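Local coordinates for serine protease inhibitor 2 (Anopheles gambiae, PDB 3PZF), which inhibits clip-domain serine proteases, one of them by covalent complex formation, and so restrains melanization in the hemolymph, at residues 295-300 against 307-312; 45-50 against 179-184; 55-60 against 81-86. All coordinates share one frame; numbering follows the deposited sequence.

Interaction 1. Residues 295-300 against 307-312; sequences QLNEPL and EIFSQN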
loop_
_atom_site.group_PDB
_atom_site.type_symbol
_atom_site.label_atom_id
_atom_site.label_comp_id
_atom_site.label_asym_id
_atom_site.label_seq_id
_atom_site.Cartn_x
_atom_site.Cartn_y
_atom_site.Cartn_z
ATOM N N GLN A 295 -7.374 -0.272 -11.098
ATOM C CA GLN A 295 -6.490 -0.142 -12.239
ATOM C C GLN A 295 -5.830 1.224 -12.045
ATOM O O GLN A 295 -6.526 2.227 -11.825
ATOM C CB GLN A 295 -7.292 -0.205 -13.533
ATOM C CG GLN A 295 -6.468 0.104 -14.746
ATOM C CD GLN A 295 -7.316 0.012 -16.010
ATOM O OE1 GLN A 295 -8.089 -0.933 -16.180
ATOM N NE2 GLN A 295 -7.196 1.004 -16.876
ATOM N N LEU A 296 -4.498 1.257 -12.095
ATOM C CA LEU A 296 -3.736 2.433 -11.662
ATOM C C LEU A 296 -3.497 3.426 -12.802
ATOM O O LEU A 296 -3.030 4.527 -12.540
ATOM C CB LEU A 296 -2.389 2.022 -11.051
ATOM C CG LEU A 296 -2.447 1.062 -9.851
ATOM C CD1 LEU A 296 -1.026 0.889 -9.229
ATOM C CD2 LEU A 296 -3.443 1.580 -8.768
ATOM N N ASN A 297 -3.843 3.064 -14.040
ATOM C CA ASN A 297 -3.634 3.980 -15.175
ATOM C C ASN A 297 -4.186 5.383 -14.873
ATOM O O ASN A 297 -3.474 6.391 -14.975
ATOM C CB ASN A 297 -4.294 3.467 -16.471
ATOM C CG ASN A 297 -3.714 2.144 -16.953
ATOM O OD1 ASN A 297 -3.428 1.260 -16.156
ATOM N ND2 ASN A 297 -3.549 1.999 -18.280
ATOM N N GLU A 298 -5.462 5.445 -14.510
ATOM C CA GLU A 298 -6.142 6.726 -14.386
ATOM C C GLU A 298 -5.553 7.579 -13.250
ATOM O O GLU A 298 -5.180 8.734 -13.470
ATOM C CB GLU A 298 -7.645 6.503 -14.211
ATOM C CG GLU A 298 -8.404 7.675 -13.578
ATOM C CD GLU A 298 -8.403 8.926 -14.446
ATOM O OE1 GLU A 298 -7.673 8.954 -15.463
ATOM O OE2 GLU A 298 -9.139 9.880 -14.106
ATOM N N PRO A 299 -5.446 7.017 -12.035
ATOM C CA PRO A 299 -4.846 7.830 -10.962
ATOM C C PRO A 299 -3.394 8.234 -11.226
ATOM O O PRO A 299 -3.006 9.331 -10.831
ATOM C CB PRO A 299 -4.938 6.926 -9.723
ATOM C CG PRO A 299 -5.200 5.562 -10.227
ATOM C CD PRO A 299 -5.961 5.736 -11.527
ATOM N N LEU A 300 -2.598 7.373 -11.860
ATOM C CA LEU A 300 -1.235 7.752 -12.183
ATOM C C LEU A 300 -1.258 8.947 -13.134
ATOM O O LEU A 300 -0.495 9.894 -12.956
ATOM C CB LEU A 300 -0.457 6.581 -12.791
ATOM C CG LEU A 300 -0.027 5.501 -11.778
ATOM C CD1 LEU A 300 0.451 4.230 -12.520
ATOM C CD2 LEU A 300 1.067 5.995 -10.803
ATOM N N GLU A 307 3.235 9.826 -19.680
ATOM C CA GLU A 307 3.986 9.415 -20.877
ATOM C C GLU A 307 4.044 7.889 -21.061
ATOM O O GLU A 307 4.060 7.408 -22.188
ATOM C CB GLU A 307 5.402 9.985 -20.832
ATOM C CG GLU A 307 6.261 9.609 -22.033
ATOM C CD GLU A 307 6.317 10.694 -23.094
ATOM O OE1 GLU A 307 7.408 10.885 -23.680
ATOM O OE2 GLU A 307 5.279 11.352 -23.341
ATOM N N ILE A 308 4.067 7.128 -19.968
ATOM C CA ILE A 308 4.129 5.660 -20.071
ATOM C C ILE A 308 2.817 5.044 -20.591
ATOM O O ILE A 308 2.770 3.868 -20.963
ATOM C CB ILE A 308 4.500 5.002 -18.725
ATOM C CG1 ILE A 308 3.523 5.426 -17.632
ATOM C CG2 ILE A 308 5.919 5.382 -18.306
ATOM C CD1 ILE A 308 3.648 4.597 -16.378
ATOM N N PHE A 309 1.745 5.834 -20.615
ATOM C CA PHE A 309 0.490 5.368 -21.191
ATOM C C PHE A 309 0.241 5.974 -22.570
ATOM O O PHE A 309 -0.815 5.760 -23.171
ATOM C CB PHE A 309 -0.676 5.683 -20.234
ATOM C CG PHE A 309 -0.442 5.175 -18.850
ATOM C CD1 PHE A 309 -0.394 3.812 -18.605
ATOM C CD2 PHE A 309 -0.208 6.054 -17.797
ATOM C CE1 PHE A 309 -0.145 3.330 -17.317
ATOM C CE2 PHE A 309 0.036 5.579 -16.510
ATOM C CZ PHE A 309 0.072 4.219 -16.275
ATOM N N SER A 310 1.227 6.702 -23.089
ATOM C CA SER A 310 1.049 7.432 -24.344
ATOM C C SER A 310 1.488 6.616 -25.559
ATOM O O SER A 310 2.131 5.580 -25.424
ATOM C CB SER A 310 1.823 8.750 -24.304
ATOM O OG SER A 310 3.206 8.548 -24.547
ATOM N N GLN A 311 1.139 7.086 -26.750
ATOM C CA GLN A 311 1.557 6.408 -27.979
ATOM C C GLN A 311 3.081 6.460 -28.126
ATOM O O GLN A 311 3.669 5.732 -28.926
ATOM C CB GLN A 311 0.886 7.050 -29.202
ATOM N N ASN A 312 3.713 7.327 -27.343
ATOM C CA ASN A 312 5.160 7.500 -27.396
ATOM C C ASN A 312 5.899 6.647 -26.376
ATOM O O ASN A 312 7.112 6.773 -26.224
ATOM C CB ASN A 312 5.508 8.963 -27.154
ATOM C CG ASN A 312 4.782 9.889 -28.094
ATOM O OD1 ASN A 312 4.821 9.709 -29.310
ATOM N ND2 ASN A 312 4.097 10.879 -27.536
#

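Interaction 2. Residues 45-50 against 179-184; sequences PFSVKI and LVNVIY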
loop_
_atom_site.group_PDB
_atom_site.type_symbol
_atom_site.label_atom_id
_atom_site.label_comp_id
_atom_site.label_asym_id
_atom_site.label_seq_id
_atom_site.Cartn_x
_atom_site.Cartn_y
_atom_site.Cartn_z
ATOM N N PRO A 45 1.467 2.080 -1.284
ATOM C CA PRO A 45 2.121 3.134 -2.071
ATOM C C PRO A 45 3.545 2.745 -2.399
ATOM O O PRO A 45 3.995 2.984 -3.517
ATOM C CB PRO A 45 2.088 4.367 -1.150
ATOM C CG PRO A 45 0.974 4.051 -0.119
ATOM C CD PRO A 45 0.956 2.554 0.027
ATOM N N PHE A 46 4.247 2.132 -1.461
ATOM C CA PHE A 46 5.625 1.712 -1.765
ATOM C C PHE A 46 5.618 0.754 -2.985
ATOM O O PHE A 46 6.471 0.854 -3.875
ATOM C CB PHE A 46 6.244 1.015 -0.563
ATOM C CG PHE A 46 7.548 0.346 -0.878
ATOM C CD1 PHE A 46 8.662 1.114 -1.149
ATOM C CD2 PHE A 46 7.658 -1.042 -0.911
ATOM C CE1 PHE A 46 9.885 0.511 -1.463
ATOM C CE2 PHE A 46 8.897 -1.652 -1.204
ATOM C CZ PHE A 46 9.991 -0.863 -1.490
ATOM N N SER A 47 4.650 -0.167 -3.046
ATOM C CA SER A 47 4.615 -1.120 -4.166
ATOM C C SER A 47 4.362 -0.405 -5.469
ATOM O O SER A 47 4.856 -0.817 -6.504
ATOM C CB SER A 47 3.529 -2.188 -3.931
ATOM O OG SER A 47 3.923 -3.028 -2.848
ATOM N N VAL A 48 3.591 0.671 -5.438
ATOM C CA VAL A 48 3.377 1.445 -6.655
ATOM C C VAL A 48 4.712 1.985 -7.149
ATOM O O VAL A 48 4.974 1.989 -8.354
ATOM C CB VAL A 48 2.371 2.594 -6.471
ATOM C CG1 VAL A 48 2.231 3.411 -7.766
ATOM C CG2 VAL A 48 1.004 2.041 -6.079
ATOM N N LYS A 49 5.567 2.428 -6.233
ATOM C CA LYS A 49 6.858 2.954 -6.674
ATOM C C LYS A 49 7.718 1.852 -7.287
ATOM O O LYS A 49 8.443 2.093 -8.253
ATOM C CB LYS A 49 7.577 3.660 -5.524
ATOM C CG LYS A 49 6.732 4.809 -4.973
ATOM C CD LYS A 49 7.606 5.777 -4.118
ATOM C CE LYS A 49 8.061 5.166 -2.804
ATOM N NZ LYS A 49 8.697 6.243 -1.907
ATOM N N ILE A 50 7.634 0.645 -6.739
ATOM C CA ILE A 50 8.312 -0.503 -7.359
ATOM C C ILE A 50 7.838 -0.709 -8.825
ATOM O O ILE A 50 8.667 -0.967 -9.722
ATOM C CB ILE A 50 8.064 -1.820 -6.564
ATOM C CG1 ILE A 50 8.698 -1.758 -5.164
ATOM C CG2 ILE A 50 8.653 -3.017 -7.320
ATOM C CD1 ILE A 50 10.166 -1.470 -5.173
ATOM N N LEU A 179 0.452 -5.362 -15.908
ATOM C CA LEU A 179 1.410 -5.370 -14.825
ATOM C C LEU A 179 0.549 -5.473 -13.581
ATOM O O LEU A 179 -0.320 -4.629 -13.379
ATOM C CB LEU A 179 2.203 -4.060 -14.818
ATOM C CG LEU A 179 3.177 -3.829 -13.659
ATOM C CD1 LEU A 179 4.132 -4.996 -13.467
ATOM C CD2 LEU A 179 3.983 -2.533 -13.880
ATOM N N VAL A 180 0.789 -6.491 -12.753
ATOM C CA VAL A 180 -0.093 -6.788 -11.618
ATOM C C VAL A 180 0.734 -6.796 -10.356
ATOM O O VAL A 180 1.804 -7.378 -10.335
ATOM C CB VAL A 180 -0.759 -8.174 -11.794
ATOM C CG1 VAL A 180 -1.650 -8.502 -10.585
ATOM C CG2 VAL A 180 -1.590 -8.196 -13.054
ATOM N N ASN A 181 0.250 -6.128 -9.311
ATOM C CA ASN A 181 0.903 -6.159 -8.025
ATOM C C ASN A 181 -0.097 -6.467 -6.917
ATOM O O ASN A 181 -1.193 -5.920 -6.890
ATOM C CB ASN A 181 1.572 -4.818 -7.725
ATOM C CG ASN A 181 2.117 -4.747 -6.314
ATOM O OD1 ASN A 181 3.213 -5.241 -6.023
ATOM N ND2 ASN A 181 1.356 -4.157 -5.432
ATOM N N VAL A 182 0.295 -7.344 -6.004
ATOM C CA VAL A 182 -0.516 -7.627 -4.830
ATOM C C VAL A 182 0.388 -7.646 -3.605
ATOM O O VAL A 182 1.607 -7.765 -3.697
ATOM C CB VAL A 182 -1.299 -8.970 -4.929
ATOM C CG1 VAL A 182 -2.330 -8.916 -6.066
ATOM C CG2 VAL A 182 -0.350 -10.134 -5.157
ATOM N N ILE A 183 -0.228 -7.511 -2.439
ATOM C CA ILE A 183 0.522 -7.491 -1.196
ATOM C C ILE A 183 -0.298 -8.211 -0.149
ATOM O O ILE A 183 -1.529 -8.212 -0.216
ATOM C CB ILE A 183 0.815 -6.070 -0.720
ATOM C CG1 ILE A 183 1.750 -6.118 0.500
ATOM C CG2 ILE A 183 -0.506 -5.349 -0.398
ATOM C CD1 ILE A 183 2.267 -4.738 0.941
ATOM N N TYR A 184 0.387 -8.877 0.772
ATOM C CA TYR A 184 -0.294 -9.664 1.800
ATOM C C TYR A 184 0.484 -9.490 3.087
ATOM O O TYR A 184 1.722 -9.403 3.064
ATOM C CB TYR A 184 -0.356 -11.141 1.392
ATOM C CG TYR A 184 -0.593 -12.090 2.550
ATOM C CD1 TYR A 184 -1.878 -12.385 2.977
ATOM C CD2 TYR A 184 0.473 -12.676 3.222
ATOM C CE1 TYR A 184 -2.100 -13.267 4.035
ATOM C CE2 TYR A 184 0.267 -13.555 4.276
ATOM C CZ TYR A 184 -1.017 -13.844 4.679
ATOM O OH TYR A 184 -1.218 -14.709 5.731
#

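Interaction 3. Residues 55-60 against 81-86; sequences IYEASD and DNIDHT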
loop_
_atom_site.group_PDB
_atom_site.type_symbol
_atom_site.label_atom_id
_atom_site.label_comp_id
_atom_site.label_asym_id
_atom_site.label_seq_id
_atom_site.Cartn_x
_atom_site.Cartn_y
_atom_site.Cartn_z
ATOM N N ILE A 55 9.032 -0.114 -14.678
ATOM C CA ILE A 55 8.724 0.468 -15.961
ATOM C C ILE A 55 9.853 1.384 -16.396
ATOM O O ILE A 55 10.231 1.388 -17.581
ATOM C CB ILE A 55 7.383 1.224 -15.923
ATOM C CG1 ILE A 55 6.240 0.208 -15.789
ATOM C CG2 ILE A 55 7.221 2.065 -17.181
ATOM C CD1 ILE A 55 4.842 0.831 -15.516
ATOM N N TYR A 56 10.410 2.135 -15.446
ATOM C CA TYR A 56 11.618 2.927 -15.694
ATOM C C TYR A 56 12.773 2.068 -16.218
ATOM O O TYR A 56 13.399 2.413 -17.208
ATOM C CB TYR A 56 12.019 3.672 -14.411
ATOM C CG TYR A 56 13.166 4.647 -14.581
ATOM C CD1 TYR A 56 12.967 5.875 -15.191
ATOM C CD2 TYR A 56 14.430 4.346 -14.100
ATOM C CE1 TYR A 56 14.016 6.783 -15.316
ATOM C CE2 TYR A 56 15.485 5.242 -14.233
ATOM C CZ TYR A 56 15.265 6.456 -14.839
ATOM O OH TYR A 56 16.298 7.360 -14.975
ATOM N N GLU A 57 13.026 0.929 -15.575
ATOM C CA GLU A 57 14.084 0.008 -15.987
ATOM C C GLU A 57 13.844 -0.530 -17.407
ATOM O O GLU A 57 14.807 -0.782 -18.153
ATOM C CB GLU A 57 14.147 -1.169 -14.998
ATOM C CG GLU A 57 14.755 -0.796 -13.620
ATOM C CD GLU A 57 16.259 -1.042 -13.536
ATOM O OE1 GLU A 57 16.947 -1.183 -14.608
ATOM O OE2 GLU A 57 16.762 -1.094 -12.385
ATOM N N ALA A 58 12.577 -0.672 -17.776
ATOM C CA ALA A 58 12.229 -1.237 -19.098
ATOM C C ALA A 58 12.341 -0.204 -20.198
ATOM O O ALA A 58 12.400 -0.544 -21.375
ATOM C CB ALA A 58 10.810 -1.768 -19.082
ATOM N N SER A 59 12.343 1.066 -19.818
ATOM C CA SER A 59 12.376 2.141 -20.794
ATOM C C SER A 59 13.776 2.514 -21.247
ATOM O O SER A 59 14.732 2.542 -20.462
ATOM C CB SER A 59 11.716 3.393 -20.229
ATOM O OG SER A 59 12.085 4.510 -21.023
ATOM N N ASP A 60 13.877 2.829 -22.530
ATOM C CA ASP A 60 15.135 3.233 -23.142
ATOM C C ASP A 60 15.700 4.453 -22.428
ATOM O O ASP A 60 16.910 4.577 -22.209
ATOM C CB ASP A 60 14.887 3.593 -24.603
ATOM C CG ASP A 60 16.132 3.488 -25.436
ATOM O OD1 ASP A 60 17.029 2.704 -25.051
ATOM O OD2 ASP A 60 16.209 4.186 -26.471
ATOM N N ASP A 81 18.623 9.581 -10.124
ATOM C CA ASP A 81 18.748 9.136 -11.512
ATOM C C ASP A 81 20.059 8.392 -11.733
ATOM O O ASP A 81 20.783 8.655 -12.695
ATOM C CB ASP A 81 18.660 10.326 -12.471
ATOM N N ASN A 82 20.363 7.473 -10.821
ATOM C CA ASN A 82 21.546 6.619 -10.921
ATOM C C ASN A 82 21.110 5.190 -10.639
ATOM O O ASN A 82 20.666 4.881 -9.527
ATOM C CB ASN A 82 22.611 7.048 -9.920
ATOM C CG ASN A 82 23.809 6.112 -9.899
ATOM O OD1 ASN A 82 23.661 4.891 -9.862
ATOM N ND2 ASN A 82 25.004 6.686 -9.925
ATOM N N ILE A 83 21.229 4.319 -11.639
ATOM C CA ILE A 83 20.490 3.060 -11.619
ATOM C C ILE A 83 21.027 2.075 -10.583
ATOM O O ILE A 83 20.275 1.293 -9.999
ATOM C CB ILE A 83 20.473 2.382 -13.006
ATOM C CG1 ILE A 83 19.203 1.546 -13.139
ATOM C CG2 ILE A 83 21.701 1.527 -13.196
ATOM C CD1 ILE A 83 17.928 2.383 -13.184
ATOM N N ASP A 84 22.322 2.116 -10.342
ATOM C CA ASP A 84 22.899 1.241 -9.328
ATOM C C ASP A 84 22.302 1.552 -7.960
ATOM O O ASP A 84 22.013 0.641 -7.175
ATOM C CB ASP A 84 24.405 1.432 -9.252
ATOM C CG ASP A 84 25.047 0.524 -8.225
ATOM O OD1 ASP A 84 25.028 -0.707 -8.446
ATOM O OD2 ASP A 84 25.565 1.034 -7.202
ATOM N N HIS A 85 22.159 2.845 -7.670
ATOM C CA HIS A 85 21.607 3.286 -6.392
ATOM C C HIS A 85 20.143 2.907 -6.325
ATOM O O HIS A 85 19.616 2.600 -5.258
ATOM C CB HIS A 85 21.681 4.800 -6.245
ATOM C CG HIS A 85 21.307 5.291 -4.877
ATOM N ND1 HIS A 85 21.161 4.446 -3.793
ATOM C CD2 HIS A 85 21.066 6.540 -4.410
ATOM C CE1 HIS A 85 20.836 5.152 -2.725
ATOM N NE2 HIS A 85 20.773 6.427 -3.071
ATOM N N THR A 86 19.467 2.990 -7.470
ATOM C CA THR A 86 18.024 2.757 -7.491
ATOM C C THR A 86 17.750 1.298 -7.154
ATOM O O THR A 86 16.893 0.995 -6.319
ATOM C CB THR A 86 17.415 3.145 -8.860
ATOM O OG1 THR A 86 17.572 4.556 -9.059
ATOM C CG2 THR A 86 15.928 2.798 -8.950
#

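Interaction 1. Residues 295-300 against 307-312
Phe309 reaches from a short 3-10 turn to Asn297 and Leu300 of helix 297-302, joining two neighbouring parts of the serpin fold near one end of strand 332-341. The closest alpha carbons across the contact, those of Asn297 and Phe309, are 7.4 Å apart.

Asn297 lies over one face of the Phe309 ring, its CA 4.3 Å from the ring centroid and 25° off the normal, a CH-pi contact. Its side-chain amide rests against the CD1-CE1 side of the ring, ND2 being 3.7 Å from Phe309 CD1, with the amide and ring planes 27° apart. The opposite face meets the adjacent Ile308, whose CG1 sits 3.6 Å above the ring plane of Phe309, displaced from the ring centre. A flat ring therefore suits this place: it slips between an amide side and an aliphatic one.

At the ring edge Leu300 supplies apolar contact. It crosses the ring at about a right angle and brings CD1 to within 3.8 Å of Phe309 CZ, near the ring plane, while its CB meets Phe309 CE2. Phe309 projects toward the helix with CG beside its own backbone N (chi1 -53°). Leu300 also packs on Phe29 and Leu52, so its branched apolar end fits a buried site.

Polar bonds hold Asn297 and shape the turn after Phe309. Asn297 is tethered to the strand side, OD1 accepting from Ile333 N and ND2 donating to Ser331 O, which leaves the amide firmly oriented beside the ring. Beyond the ring, Ser310 closes the turn: its N and its hydroxyl both donate to Glu307 O. The same hydroxyl forms an ST turn, Ser310 OG accepting from Asn312 N at 3.1 Å.

Interaction 2. Residues 45-50 against 179-184
Ser47 and Asn181 supply most of the surface buried here, one on helix 45-58 and the other on strand 177-188, with their alpha carbons 7.4 Å apart. The closest approach is Ser47 CB to Asn181 ND2 at 3.3 Å. It is a van der Waals contact and not a hydrogen bond, since Ser47 OG stands 3.8 Å from Asn181 ND2 and pairs with Ser44 OG instead. A serine suits this spot because its small side chain lets the helix come close to the strand.

Asn181 reaches the helix by an extended path, with CG on the far side of CB from the backbone N (chi1 173°), which lifts the amide off the strand. This buried pairing of helix and central strand lies in what is called the shutter region of serpins, where strands 177-188 and 332-341 run side by side, strands which in inhibitory serpins part to admit the reactive loop. Asn181 OD1 and Ser47 OG find partners nearby: the first is hydrogen-bonded to Thr110 OG1, on strand 105-115, and the second to Ser44, just before the helix.

Ile183, two residues on and facing the same way, adds an apolar fringe, with CD1 4.5 Å from Ser47 OG. Its long CG1 branch, extended away from the strand, brings a methyl group to the margin of the contact. Ile108 of strand 105-115 touches both Ser47 and Asn181.

Interaction 3. Residues 55-60 against 81-86
Glu57, near the end of helix 45-58, and Ile83, in the first turn of helix 83-98, have alpha carbons 8.3 Å apart, so two helices of the serpin fold meet here through side chains alone. Ile83 lies between the Tyr56 ring edge and the Glu57 carboxylate. Its CG1 branch, roughly opposite the backbone N (chi1 -151°), carries CD1 to the edge of the Tyr56 ring, 3.9 Å from Tyr56 CE2 and near the ring plane. On the Glu57 side the same branch lies against a carboxylate, with Ile83 CG1 3.7 Å from Glu57 OE2 and 3.8 Å from Glu57 OE1.

The acid can probably sit beside an apolar neighbour because its charge is met otherwise: Glu57 OE2 forms a salt bridge with Arg87 NE and a hydrogen bond with Tyr132 OH. A bend at chi2 (-93°) turns the carboxylate toward helix 83-98.

Asn82 is the N-cap of that helix, its OD1 accepting weak bonds from Asp84 N and His85 N, though the residue is poorly ordered. Its carbonyl is gripped twice by Thr86, by the backbone N and by the hydroxyl, Thr86 OG1 lying 3.1 Å from Asn82 O and well above the carbonyl plane.

From the N terminus, helix 45-58 comes first and takes part in two of the contacts. Its beginning opens interaction 2 and its end opens interaction 3, which closes a short loop at 81-86. That loop falls wholly within the much longer one that interaction 2 completes at strand 177-188. Interaction 1 follows as a separate, local closure between 295-300 and 307-312. The three touch through apolar side chains: Leu296 CD1 lies 3.9 Å from Val48 CG2, Ile308 CG2 3.7 Å from Ile55 CG2, and Leu179 CD2 3.8 Å from Ile55 CD1. Helix 45-58 thus links strand 177-188, helix 83-98 and the region around helix 297-302.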